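Side-chain contacts in putative histidinol-phosphate aminotransferase (Burkholderia pseudomallei, PDB 3P1T), which probably catalyses the pyridoxal 5'-phosphate-dependent transfer of an amino group from L-histidinol phosphate to 2-oxoglutarate in histidine biosynthesis: residues F81-A86 / R222-C227; K198-A203 / R245-H250; V282-A285 / R289-R292. All coordinates share one frame; numbering follows the deposited sequence.

How the contacts relate
From the N terminus, 81-86 on helix 76-87 comes first, and contact 1 closes a loop of 135 residues when the chain returns at 222-227. Inside that loop lies 198-203, whose partner 245-250 follows only after contact 1 has closed, so contacts 1 and 2 cross. Contact 1 ties a helix of the large, seven-stranded domain to the loop after helix 214-221, whereas contact 2 joins the turn after strand 190-195 to the start of helix 244-267. Contact 3 follows in series as a short local closure between strand 279-283 and helix 288-296. The centres of contacts 1 and 3 are about 40 Å apart, and contacts 1 and 2 both touch the second subunit.

Contact 1: residues F81-A86 / R222-C227; sequences FDRISA and RKQWFC
Arg83 reaches from helix 76-87 to Lys223, Gln224 and Trp225, a bend at chi2 (-130°) carrying its guanidinium to the loop. The direct approaches are packing contacts. One guanidinium face lies against the loop backbone, with Lys223 O 3.3 Å above its plane and Gln224 CA on the same side; Arg83 NH1 comes within 3.5 Å of Lys223 O at an angle too poor for a hydrogen bond. Arg83 NE touches Gln224 CG at 3.7 Å, guanidinium and amide planes 67° apart.

Toward Trp225 the guanidinium presents its edge: NH2 sits 3.7 Å above the indole face, and the two planes stand at 83°. The cation-pi term is weak at most, since Arg83 CZ lies 5.0 Å from the centroid of the five-membered ring.

Water supplies the polar link. Water 1 accepts from Arg83 NH2 at 2.9 Å and from Trp225 N at 3.0 Å, while lying over the indole.

Salt bridges and hydrogen bonds hold the polar ends. Arg83 pairs with Glu79, one turn back on the helix, and Lys223 with Glu87; Gln224 NE2 donates to Glu79 OE2. Trp225 stacks on Trp225 of the second subunit and gives its NE1 to Asp82 of that subunit.

The charge of Arg83 is thus probably balanced largely by Glu79, while the loop supplies packing, a carbonyl above one face and a water-mediated link at the dimer interface.

Contact 2: residues K198-A203 / R245-H250; sequences KSYGLA and RAREAH
Ser199 OG and Arg247 NE, one from each segment, converge on a single oxygen, OD2 of Asp175, which takes a hydrogen bond from the serine and a salt bridge from the arginine. The same two residues also touch directly, Arg247 CG resting on Ser199 O at 3.5 Å.

Beyond CG the arginine runs over the ring of Tyr200. Its CD stands 3.7 Å from the ring centroid, close to the normal, as a CH-pi contact, and NE follows at 3.4 Å above the ring plane, shifted toward the rim. The guanidinium then lies flat on the tyrosine with planes only 9° apart and centres 4.3 Å apart, displaced so far along the ring that Tyr200 OH sits beneath the middle of the cation. A bend at chi3 (130°) turns the group into this offset stack. The hydroxyl does not bond to Arg247 NH2 although they are 3.4 Å apart; it pairs with His63 instead. Asp244 supplies a salt bridge to Arg247 NH1, so two carboxylates grip the guanidinium while the phenol covers one face.

The loop sequence KSYGLA belongs to the lysine motif of class I/II aminotransferases; in this family the lysine of the motif forms the Schiff base with pyridoxal phosphate, a role that Lys198 probably fills. Here the segment forms a type I turn from Lys198 to Gly201, and Lys198 NZ hydrogen-bonds a tartrate, probably from the crystallisation liquor, and Tyr48 OH of the second subunit.

One helical turn beyond Arg247, His250 packs against the start of this turn. With CG anti to the backbone nitrogen (chi1 157°), its ring brings CD2 to 3.7 Å from Ser199 CA, and its NE2 bonds the hydroxyl of Tyr176.

Contact 3: residues V282-A285 / R289-R292; sequences VENA and RTLR
Asn284 and Thr290 reach toward each other from opposite directions, and their side chains join the end of strand 279-283 to the first turn of helix 288-296. Thr290 OG1 donates a hydrogen bond to Asn284 OD1 at 2.6 Å. The hydroxyl oxygen stands at 132° to the asparagine C=O and is tilted a little from the carbonyl plane.

Both conformations suit the bond. The asparagine side chain leaves CA opposite its own nitrogen (chi1 -176°), which sends the amide out from the strand end toward the helix. In the threonine, OG1 lies beside the backbone N (chi1 -51°) and faces the amide, while CG2 takes the place opposite that nitrogen. CB follows the hydroxyl in, 3.2 Å from Asn284 OD1, and the methyl CG2 lies farther off, 3.7 Å from the same oxygen.

These segments form the first half of a beta-alpha-beta crossover: strand 279-283 leads into helix 288-296, which leads to strand 299-303. The two strands are parallel, with 312-316 between them and antiparallel to both, in the four-stranded sheet of the smaller domain.

The amide uses both ends within this connection. Its ND2 bonds Gly287 O just before the helix, so the side chain spans the intervening turn, and the pair of bonds should fix the rotation of the amide. Thr290 OG1 has a second partner in the hydroxyl of Tyr333, at the end of the C-terminal helix 320-333. Beside this polar cluster, Leu291 turns its side chain to the sheet, packing on Ile313 and Val301.

Contact 1: residues F81-A86 / R222-C227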
loop_
_atom_site.group_PDB
_atom_site.type_symbol
_atom_site.label_atom_id
_atom_site.label_comp_id
_atom_site.label_asym_id
_atom_site.label_seq_id
_atom_site.Cartn_x
_atom_site.Cartn_y
_atom_site.Cartn_z
ATOM N N PHE A 81 -8.691 7.853 5.467
ATOM C CA PHE A 81 -9.011 8.377 6.789
ATOM C C PHE A 81 -7.753 8.894 7.480
ATOM O O PHE A 81 -7.803 9.954 8.098
ATOM C CB PHE A 81 -9.709 7.309 7.667
ATOM C CG PHE A 81 -10.300 7.875 8.938
ATOM C CD1 PHE A 81 -9.510 8.052 10.076
ATOM C CD2 PHE A 81 -11.635 8.271 8.987
ATOM C CE1 PHE A 81 -10.032 8.646 11.217
ATOM C CE2 PHE A 81 -12.157 8.846 10.132
ATOM C CZ PHE A 81 -11.349 9.039 11.237
ATOM N N ASP A 82 -6.644 8.153 7.391
ATOM C CA ASP A 82 -5.373 8.514 8.035
ATOM C C ASP A 82 -4.780 9.791 7.472
ATOM O O ASP A 82 -4.416 10.672 8.251
ATOM C CB ASP A 82 -4.322 7.396 7.911
ATOM C CG ASP A 82 -4.485 6.224 8.864
ATOM O OD1 ASP A 82 -5.494 6.183 9.590
ATOM O OD2 ASP A 82 -3.568 5.383 8.928
ATOM N N ARG A 83 -4.686 9.912 6.139
ATOM C CA ARG A 83 -4.062 11.086 5.536
ATOM C C ARG A 83 -4.938 12.339 5.750
ATOM O O ARG A 83 -4.378 13.405 5.980
ATOM C CB ARG A 83 -3.754 10.853 4.053
ATOM C CG ARG A 83 -2.807 9.671 3.888
ATOM C CD ARG A 83 -1.607 9.945 3.017
ATOM N NE ARG A 83 -0.730 8.776 2.940
ATOM C CZ ARG A 83 0.279 8.544 3.775
ATOM N NH1 ARG A 83 0.552 9.396 4.754
ATOM N NH2 ARG A 83 1.029 7.468 3.632
ATOM N N ILE A 84 -6.285 12.203 5.781
ATOM C CA ILE A 84 -7.176 13.333 6.037
ATOM C C ILE A 84 -7.036 13.754 7.502
ATOM O O ILE A 84 -6.840 14.943 7.774
ATOM C CB ILE A 84 -8.666 13.042 5.662
ATOM C CG1 ILE A 84 -8.834 12.936 4.142
ATOM C CG2 ILE A 84 -9.607 14.139 6.210
ATOM C CD1 ILE A 84 -10.238 12.522 3.691
ATOM N N SER A 85 -7.132 12.788 8.440
ATOM C CA SER A 85 -7.072 13.074 9.878
ATOM C C SER A 85 -5.704 13.690 10.264
ATOM O O SER A 85 -5.682 14.555 11.128
ATOM C CB SER A 85 -7.364 11.826 10.712
ATOM O OG SER A 85 -6.367 10.821 10.628
ATOM N N ALA A 86 -4.597 13.304 9.601
ATOM C CA ALA A 86 -3.265 13.877 9.857
ATOM C C ALA A 86 -3.218 15.400 9.525
ATOM O O ALA A 86 -2.387 16.120 10.081
ATOM C CB ALA A 86 -2.206 13.139 9.052
ATOM N N ARG A 222 2.036 14.626 -1.098
ATOM C CA ARG A 222 3.403 14.859 -0.613
ATOM C C ARG A 222 3.776 13.893 0.540
ATOM O O ARG A 222 4.943 13.532 0.692
ATOM C CB ARG A 222 3.550 16.324 -0.130
ATOM C CG ARG A 222 4.396 17.205 -1.031
ATOM C CD ARG A 222 4.485 18.645 -0.543
ATOM N NE ARG A 222 3.380 19.475 -1.033
ATOM C CZ ARG A 222 2.618 20.264 -0.272
ATOM N NH1 ARG A 222 2.821 20.332 1.044
ATOM N NH2 ARG A 222 1.642 20.979 -0.817
ATOM N N LYS A 223 2.783 13.467 1.329
ATOM C CA LYS A 223 3.038 12.589 2.474
ATOM C C LYS A 223 2.901 11.101 2.092
ATOM O O LYS A 223 3.355 10.245 2.859
ATOM C CB LYS A 223 2.105 12.936 3.660
ATOM C CG LYS A 223 2.486 14.278 4.278
ATOM C CD LYS A 223 1.623 14.709 5.407
ATOM C CE LYS A 223 2.089 16.040 5.930
ATOM N NZ LYS A 223 1.373 16.416 7.172
ATOM N N GLN A 224 2.369 10.798 0.899
ATOM C CA GLN A 224 2.204 9.413 0.453
ATOM C C GLN A 224 3.551 8.749 0.212
ATOM O O GLN A 224 4.567 9.422 -0.001
ATOM C CB GLN A 224 1.345 9.317 -0.801
ATOM C CG GLN A 224 -0.124 9.640 -0.569
ATOM C CD GLN A 224 -0.942 9.310 -1.789
ATOM O OE1 GLN A 224 -0.882 9.998 -2.824
ATOM N NE2 GLN A 224 -1.677 8.206 -1.710
ATOM N N TRP A 225 3.561 7.424 0.297
ATOM C CA TRP A 225 4.772 6.655 0.139
ATOM C C TRP A 225 5.148 6.555 -1.308
ATOM O O TRP A 225 4.276 6.601 -2.178
ATOM C CB TRP A 225 4.590 5.263 0.737
ATOM C CG TRP A 225 4.234 5.250 2.197
ATOM C CD1 TRP A 225 4.712 6.085 3.163
ATOM C CD2 TRP A 225 3.451 4.251 2.879
ATOM N NE1 TRP A 225 4.205 5.727 4.388
ATOM C CE2 TRP A 225 3.444 4.592 4.246
ATOM C CE3 TRP A 225 2.698 3.130 2.452
ATOM C CZ2 TRP A 225 2.734 3.849 5.196
ATOM C CZ3 TRP A 225 2.014 2.377 3.396
ATOM C CH2 TRP A 225 2.022 2.746 4.745
ATOM N N PHE A 226 6.451 6.414 -1.577
ATOM C CA PHE A 226 6.938 6.230 -2.929
ATOM C C PHE A 226 6.440 4.875 -3.464
ATOM O O PHE A 226 6.533 3.872 -2.743
ATOM C CB PHE A 226 8.474 6.330 -2.967
ATOM C CG PHE A 226 9.078 5.883 -4.277
ATOM C CD1 PHE A 226 8.911 6.638 -5.437
ATOM C CD2 PHE A 226 9.773 4.688 -4.367
ATOM C CE1 PHE A 226 9.418 6.193 -6.660
ATOM C CE2 PHE A 226 10.301 4.260 -5.584
ATOM C CZ PHE A 226 10.111 5.010 -6.721
ATOM N N CYS A 227 5.870 4.866 -4.699
ATOM C CA CYS A 227 5.360 3.675 -5.375
ATOM C C CYS A 227 4.333 2.965 -4.454
ATOM O O CYS A 227 4.370 1.738 -4.243
ATOM C CB CYS A 227 6.526 2.761 -5.774
ATOM S SG CYS A 227 6.071 1.306 -6.770
HETATM O O HOH W 1 1.009 6.129 1.103
#

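Contact 2: residues K198-A203 / R245-H250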
loop_
_atom_site.group_PDB
_atom_site.type_symbol
_atom_site.label_atom_id
_atom_site.label_comp_id
_atom_site.label_asym_id
_atom_site.label_seq_id
_atom_site.Cartn_x
_atom_site.Cartn_y
_atom_site.Cartn_z
ATOM N N LYS A 198 -16.067 -2.969 -4.749
ATOM C CA LYS A 198 -17.377 -3.592 -4.929
ATOM C C LYS A 198 -17.701 -3.715 -6.411
ATOM O O LYS A 198 -17.193 -4.631 -7.047
ATOM C CB LYS A 198 -18.479 -2.812 -4.165
ATOM C CG LYS A 198 -18.116 -2.400 -2.726
ATOM C CD LYS A 198 -17.640 -3.550 -1.820
ATOM C CE LYS A 198 -17.195 -3.061 -0.472
ATOM N NZ LYS A 198 -16.463 -4.124 0.252
ATOM N N SER A 199 -18.522 -2.813 -6.958
ATOM C CA SER A 199 -18.947 -2.785 -8.352
ATOM C C SER A 199 -17.797 -3.002 -9.348
ATOM O O SER A 199 -18.027 -3.647 -10.376
ATOM C CB SER A 199 -19.606 -1.446 -8.646
ATOM O OG SER A 199 -18.926 -0.387 -7.988
ATOM N N TYR A 200 -16.576 -2.467 -9.057
ATOM C CA TYR A 200 -15.401 -2.564 -9.932
ATOM C C TYR A 200 -14.676 -3.924 -9.794
ATOM O O TYR A 200 -13.841 -4.245 -10.644
ATOM C CB TYR A 200 -14.418 -1.420 -9.653
ATOM C CG TYR A 200 -14.901 -0.078 -10.156
ATOM C CD1 TYR A 200 -15.726 0.727 -9.373
ATOM C CD2 TYR A 200 -14.510 0.405 -11.412
ATOM C CE1 TYR A 200 -16.157 1.978 -9.824
ATOM C CE2 TYR A 200 -14.938 1.655 -11.876
ATOM C CZ TYR A 200 -15.762 2.439 -11.077
ATOM O OH TYR A 200 -16.184 3.674 -11.522
ATOM N N GLY A 201 -15.006 -4.690 -8.751
ATOM C CA GLY A 201 -14.464 -6.024 -8.499
ATOM C C GLY A 201 -12.985 -6.149 -8.160
ATOM O O GLY A 201 -12.380 -7.191 -8.435
ATOM N N LEU A 202 -12.398 -5.139 -7.496
ATOM C CA LEU A 202 -10.987 -5.204 -7.097
ATOM C C LEU A 202 -10.825 -5.268 -5.561
ATOM O O LEU A 202 -9.842 -4.743 -5.041
ATOM C CB LEU A 202 -10.214 -3.995 -7.654
ATOM C CG LEU A 202 -10.310 -3.707 -9.154
ATOM C CD1 LEU A 202 -9.447 -2.540 -9.510
ATOM C CD2 LEU A 202 -9.890 -4.895 -9.974
ATOM N N ALA A 203 -11.749 -5.946 -4.838
ATOM C CA ALA A 203 -11.731 -6.057 -3.368
ATOM C C ALA A 203 -10.373 -6.550 -2.820
ATOM O O ALA A 203 -9.919 -6.049 -1.789
ATOM C CB ALA A 203 -12.832 -6.993 -2.898
ATOM N N ARG A 245 -19.247 -2.216 -19.484
ATOM C CA ARG A 245 -20.267 -3.170 -19.908
ATOM C C ARG A 245 -20.542 -4.190 -18.775
ATOM O O ARG A 245 -21.698 -4.323 -18.361
ATOM C CB ARG A 245 -19.827 -3.861 -21.219
ATOM C CG ARG A 245 -20.876 -4.740 -21.912
ATOM C CD ARG A 245 -20.360 -5.294 -23.236
ATOM N N ALA A 246 -19.483 -4.842 -18.242
ATOM C CA ALA A 246 -19.574 -5.834 -17.160
ATOM C C ALA A 246 -20.039 -5.206 -15.839
ATOM O O ALA A 246 -20.820 -5.816 -15.105
ATOM C CB ALA A 246 -18.231 -6.510 -16.956
ATOM N N ARG A 247 -19.543 -4.003 -15.537
ATOM C CA ARG A 247 -19.851 -3.275 -14.315
ATOM C C ARG A 247 -21.329 -2.903 -14.295
ATOM O O ARG A 247 -21.981 -3.128 -13.274
ATOM C CB ARG A 247 -18.954 -2.043 -14.217
ATOM C CG ARG A 247 -18.933 -1.398 -12.853
ATOM C CD ARG A 247 -17.941 -0.259 -12.801
ATOM N NE ARG A 247 -18.569 0.937 -12.252
ATOM C CZ ARG A 247 -18.810 2.045 -12.944
ATOM N NH1 ARG A 247 -18.401 2.151 -14.198
ATOM N NH2 ARG A 247 -19.406 3.081 -12.365
ATOM N N GLU A 248 -21.878 -2.412 -15.425
ATOM C CA GLU A 248 -23.303 -2.043 -15.528
ATOM C C GLU A 248 -24.222 -3.267 -15.450
ATOM O O GLU A 248 -25.316 -3.164 -14.887
ATOM C CB GLU A 248 -23.608 -1.267 -16.815
ATOM C CG GLU A 248 -23.122 0.178 -16.801
ATOM C CD GLU A 248 -23.716 1.134 -15.779
ATOM O OE1 GLU A 248 -24.781 0.831 -15.194
ATOM O OE2 GLU A 248 -23.130 2.225 -15.605
ATOM N N ALA A 249 -23.765 -4.415 -15.992
ATOM C CA ALA A 249 -24.511 -5.677 -15.953
ATOM C C ALA A 249 -24.572 -6.214 -14.505
ATOM O O ALA A 249 -25.613 -6.718 -14.077
ATOM C CB ALA A 249 -23.870 -6.697 -16.886
ATOM N N HIS A 250 -23.472 -6.045 -13.744
ATOM C CA HIS A 250 -23.381 -6.453 -12.344
ATOM C C HIS A 250 -24.297 -5.574 -11.487
ATOM O O HIS A 250 -24.979 -6.093 -10.607
ATOM C CB HIS A 250 -21.915 -6.393 -11.850
ATOM C CG HIS A 250 -21.782 -6.256 -10.374
ATOM N ND1 HIS A 250 -22.038 -7.311 -9.526
ATOM C CD2 HIS A 250 -21.443 -5.177 -9.633
ATOM C CE1 HIS A 250 -21.842 -6.850 -8.300
ATOM N NE2 HIS A 250 -21.489 -5.572 -8.313
#

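Contact 3: residues V282-A285 / R289-R292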
loop_
_atom_site.group_PDB
_atom_site.type_symbol
_atom_site.label_atom_id
_atom_site.label_comp_id
_atom_site.label_asym_id
_atom_site.label_seq_id
_atom_site.Cartn_x
_atom_site.Cartn_y
_atom_site.Cartn_z
ATOM N N VAL A 282 -31.364 -7.377 7.915
ATOM C CA VAL A 282 -32.514 -8.171 8.362
ATOM C C VAL A 282 -32.501 -8.288 9.896
ATOM O O VAL A 282 -31.436 -8.498 10.479
ATOM C CB VAL A 282 -32.516 -9.571 7.685
ATOM C CG1 VAL A 282 -33.753 -10.380 8.073
ATOM C CG2 VAL A 282 -32.437 -9.442 6.172
ATOM N N GLU A 283 -33.691 -8.155 10.538
ATOM C CA GLU A 283 -33.862 -8.321 11.986
ATOM C C GLU A 283 -33.592 -9.762 12.376
ATOM O O GLU A 283 -34.084 -10.686 11.707
ATOM C CB GLU A 283 -35.257 -7.905 12.466
ATOM C CG GLU A 283 -35.504 -6.406 12.513
ATOM C CD GLU A 283 -36.800 -5.963 13.172
ATOM O OE1 GLU A 283 -37.436 -6.778 13.884
ATOM O OE2 GLU A 283 -37.168 -4.779 12.991
ATOM N N ASN A 284 -32.799 -9.960 13.442
ATOM C CA ASN A 284 -32.454 -11.299 13.903
ATOM C C ASN A 284 -32.515 -11.394 15.443
ATOM O O ASN A 284 -31.488 -11.501 16.109
ATOM C CB ASN A 284 -31.066 -11.697 13.387
ATOM C CG ASN A 284 -30.676 -13.107 13.752
ATOM O OD1 ASN A 284 -31.512 -14.027 13.803
ATOM N ND2 ASN A 284 -29.403 -13.280 14.073
ATOM N N ALA A 285 -33.725 -11.434 15.999
ATOM C CA ALA A 285 -33.914 -11.568 17.447
ATOM C C ALA A 285 -33.337 -12.895 17.986
ATOM O O ALA A 285 -32.869 -12.939 19.126
ATOM C CB ALA A 285 -35.391 -11.478 17.784
ATOM N N ARG A 289 -28.192 -18.382 17.066
ATOM C CA ARG A 289 -28.955 -19.550 16.608
ATOM C C ARG A 289 -29.141 -19.541 15.077
ATOM O O ARG A 289 -29.037 -20.592 14.446
ATOM C CB ARG A 289 -30.330 -19.585 17.300
ATOM C CG ARG A 289 -31.001 -20.958 17.307
ATOM C CD ARG A 289 -32.411 -20.878 17.857
ATOM N NE ARG A 289 -33.411 -20.728 16.795
ATOM C CZ ARG A 289 -34.564 -20.075 16.928
ATOM N NH1 ARG A 289 -34.856 -19.452 18.064
ATOM N NH2 ARG A 289 -35.414 -20.003 15.909
ATOM N N THR A 290 -29.381 -18.357 14.488
ATOM C CA THR A 290 -29.596 -18.179 13.054
ATOM C C THR A 290 -28.295 -18.401 12.295
ATOM O O THR A 290 -28.292 -19.114 11.293
ATOM C CB THR A 290 -30.155 -16.784 12.790
ATOM O OG1 THR A 290 -31.283 -16.569 13.637
ATOM C CG2 THR A 290 -30.539 -16.569 11.331
ATOM N N LEU A 291 -27.199 -17.769 12.758
ATOM C CA LEU A 291 -25.872 -17.863 12.136
ATOM C C LEU A 291 -25.382 -19.322 12.129
ATOM O O LEU A 291 -24.898 -19.803 11.105
ATOM C CB LEU A 291 -24.872 -16.957 12.861
ATOM C CG LEU A 291 -25.190 -15.475 12.867
ATOM C CD1 LEU A 291 -24.488 -14.798 14.014
ATOM C CD2 LEU A 291 -24.835 -14.809 11.526
ATOM N N ARG A 292 -25.579 -20.032 13.252
ATOM C CA ARG A 292 -25.220 -21.441 13.437
ATOM C C ARG A 292 -26.012 -22.319 12.441
ATOM O O ARG A 292 -25.411 -23.183 11.795
ATOM C CB ARG A 292 -25.483 -21.844 14.896
ATOM C CG ARG A 292 -25.071 -23.260 15.263
ATOM C CD ARG A 292 -25.077 -23.519 16.767
ATOM N NE ARG A 292 -26.384 -23.324 17.417
ATOM C CZ ARG A 292 -26.690 -22.294 18.208
ATOM N NH1 ARG A 292 -25.789 -21.352 18.464
ATOM N NH2 ARG A 292 -27.896 -22.204 18.753
#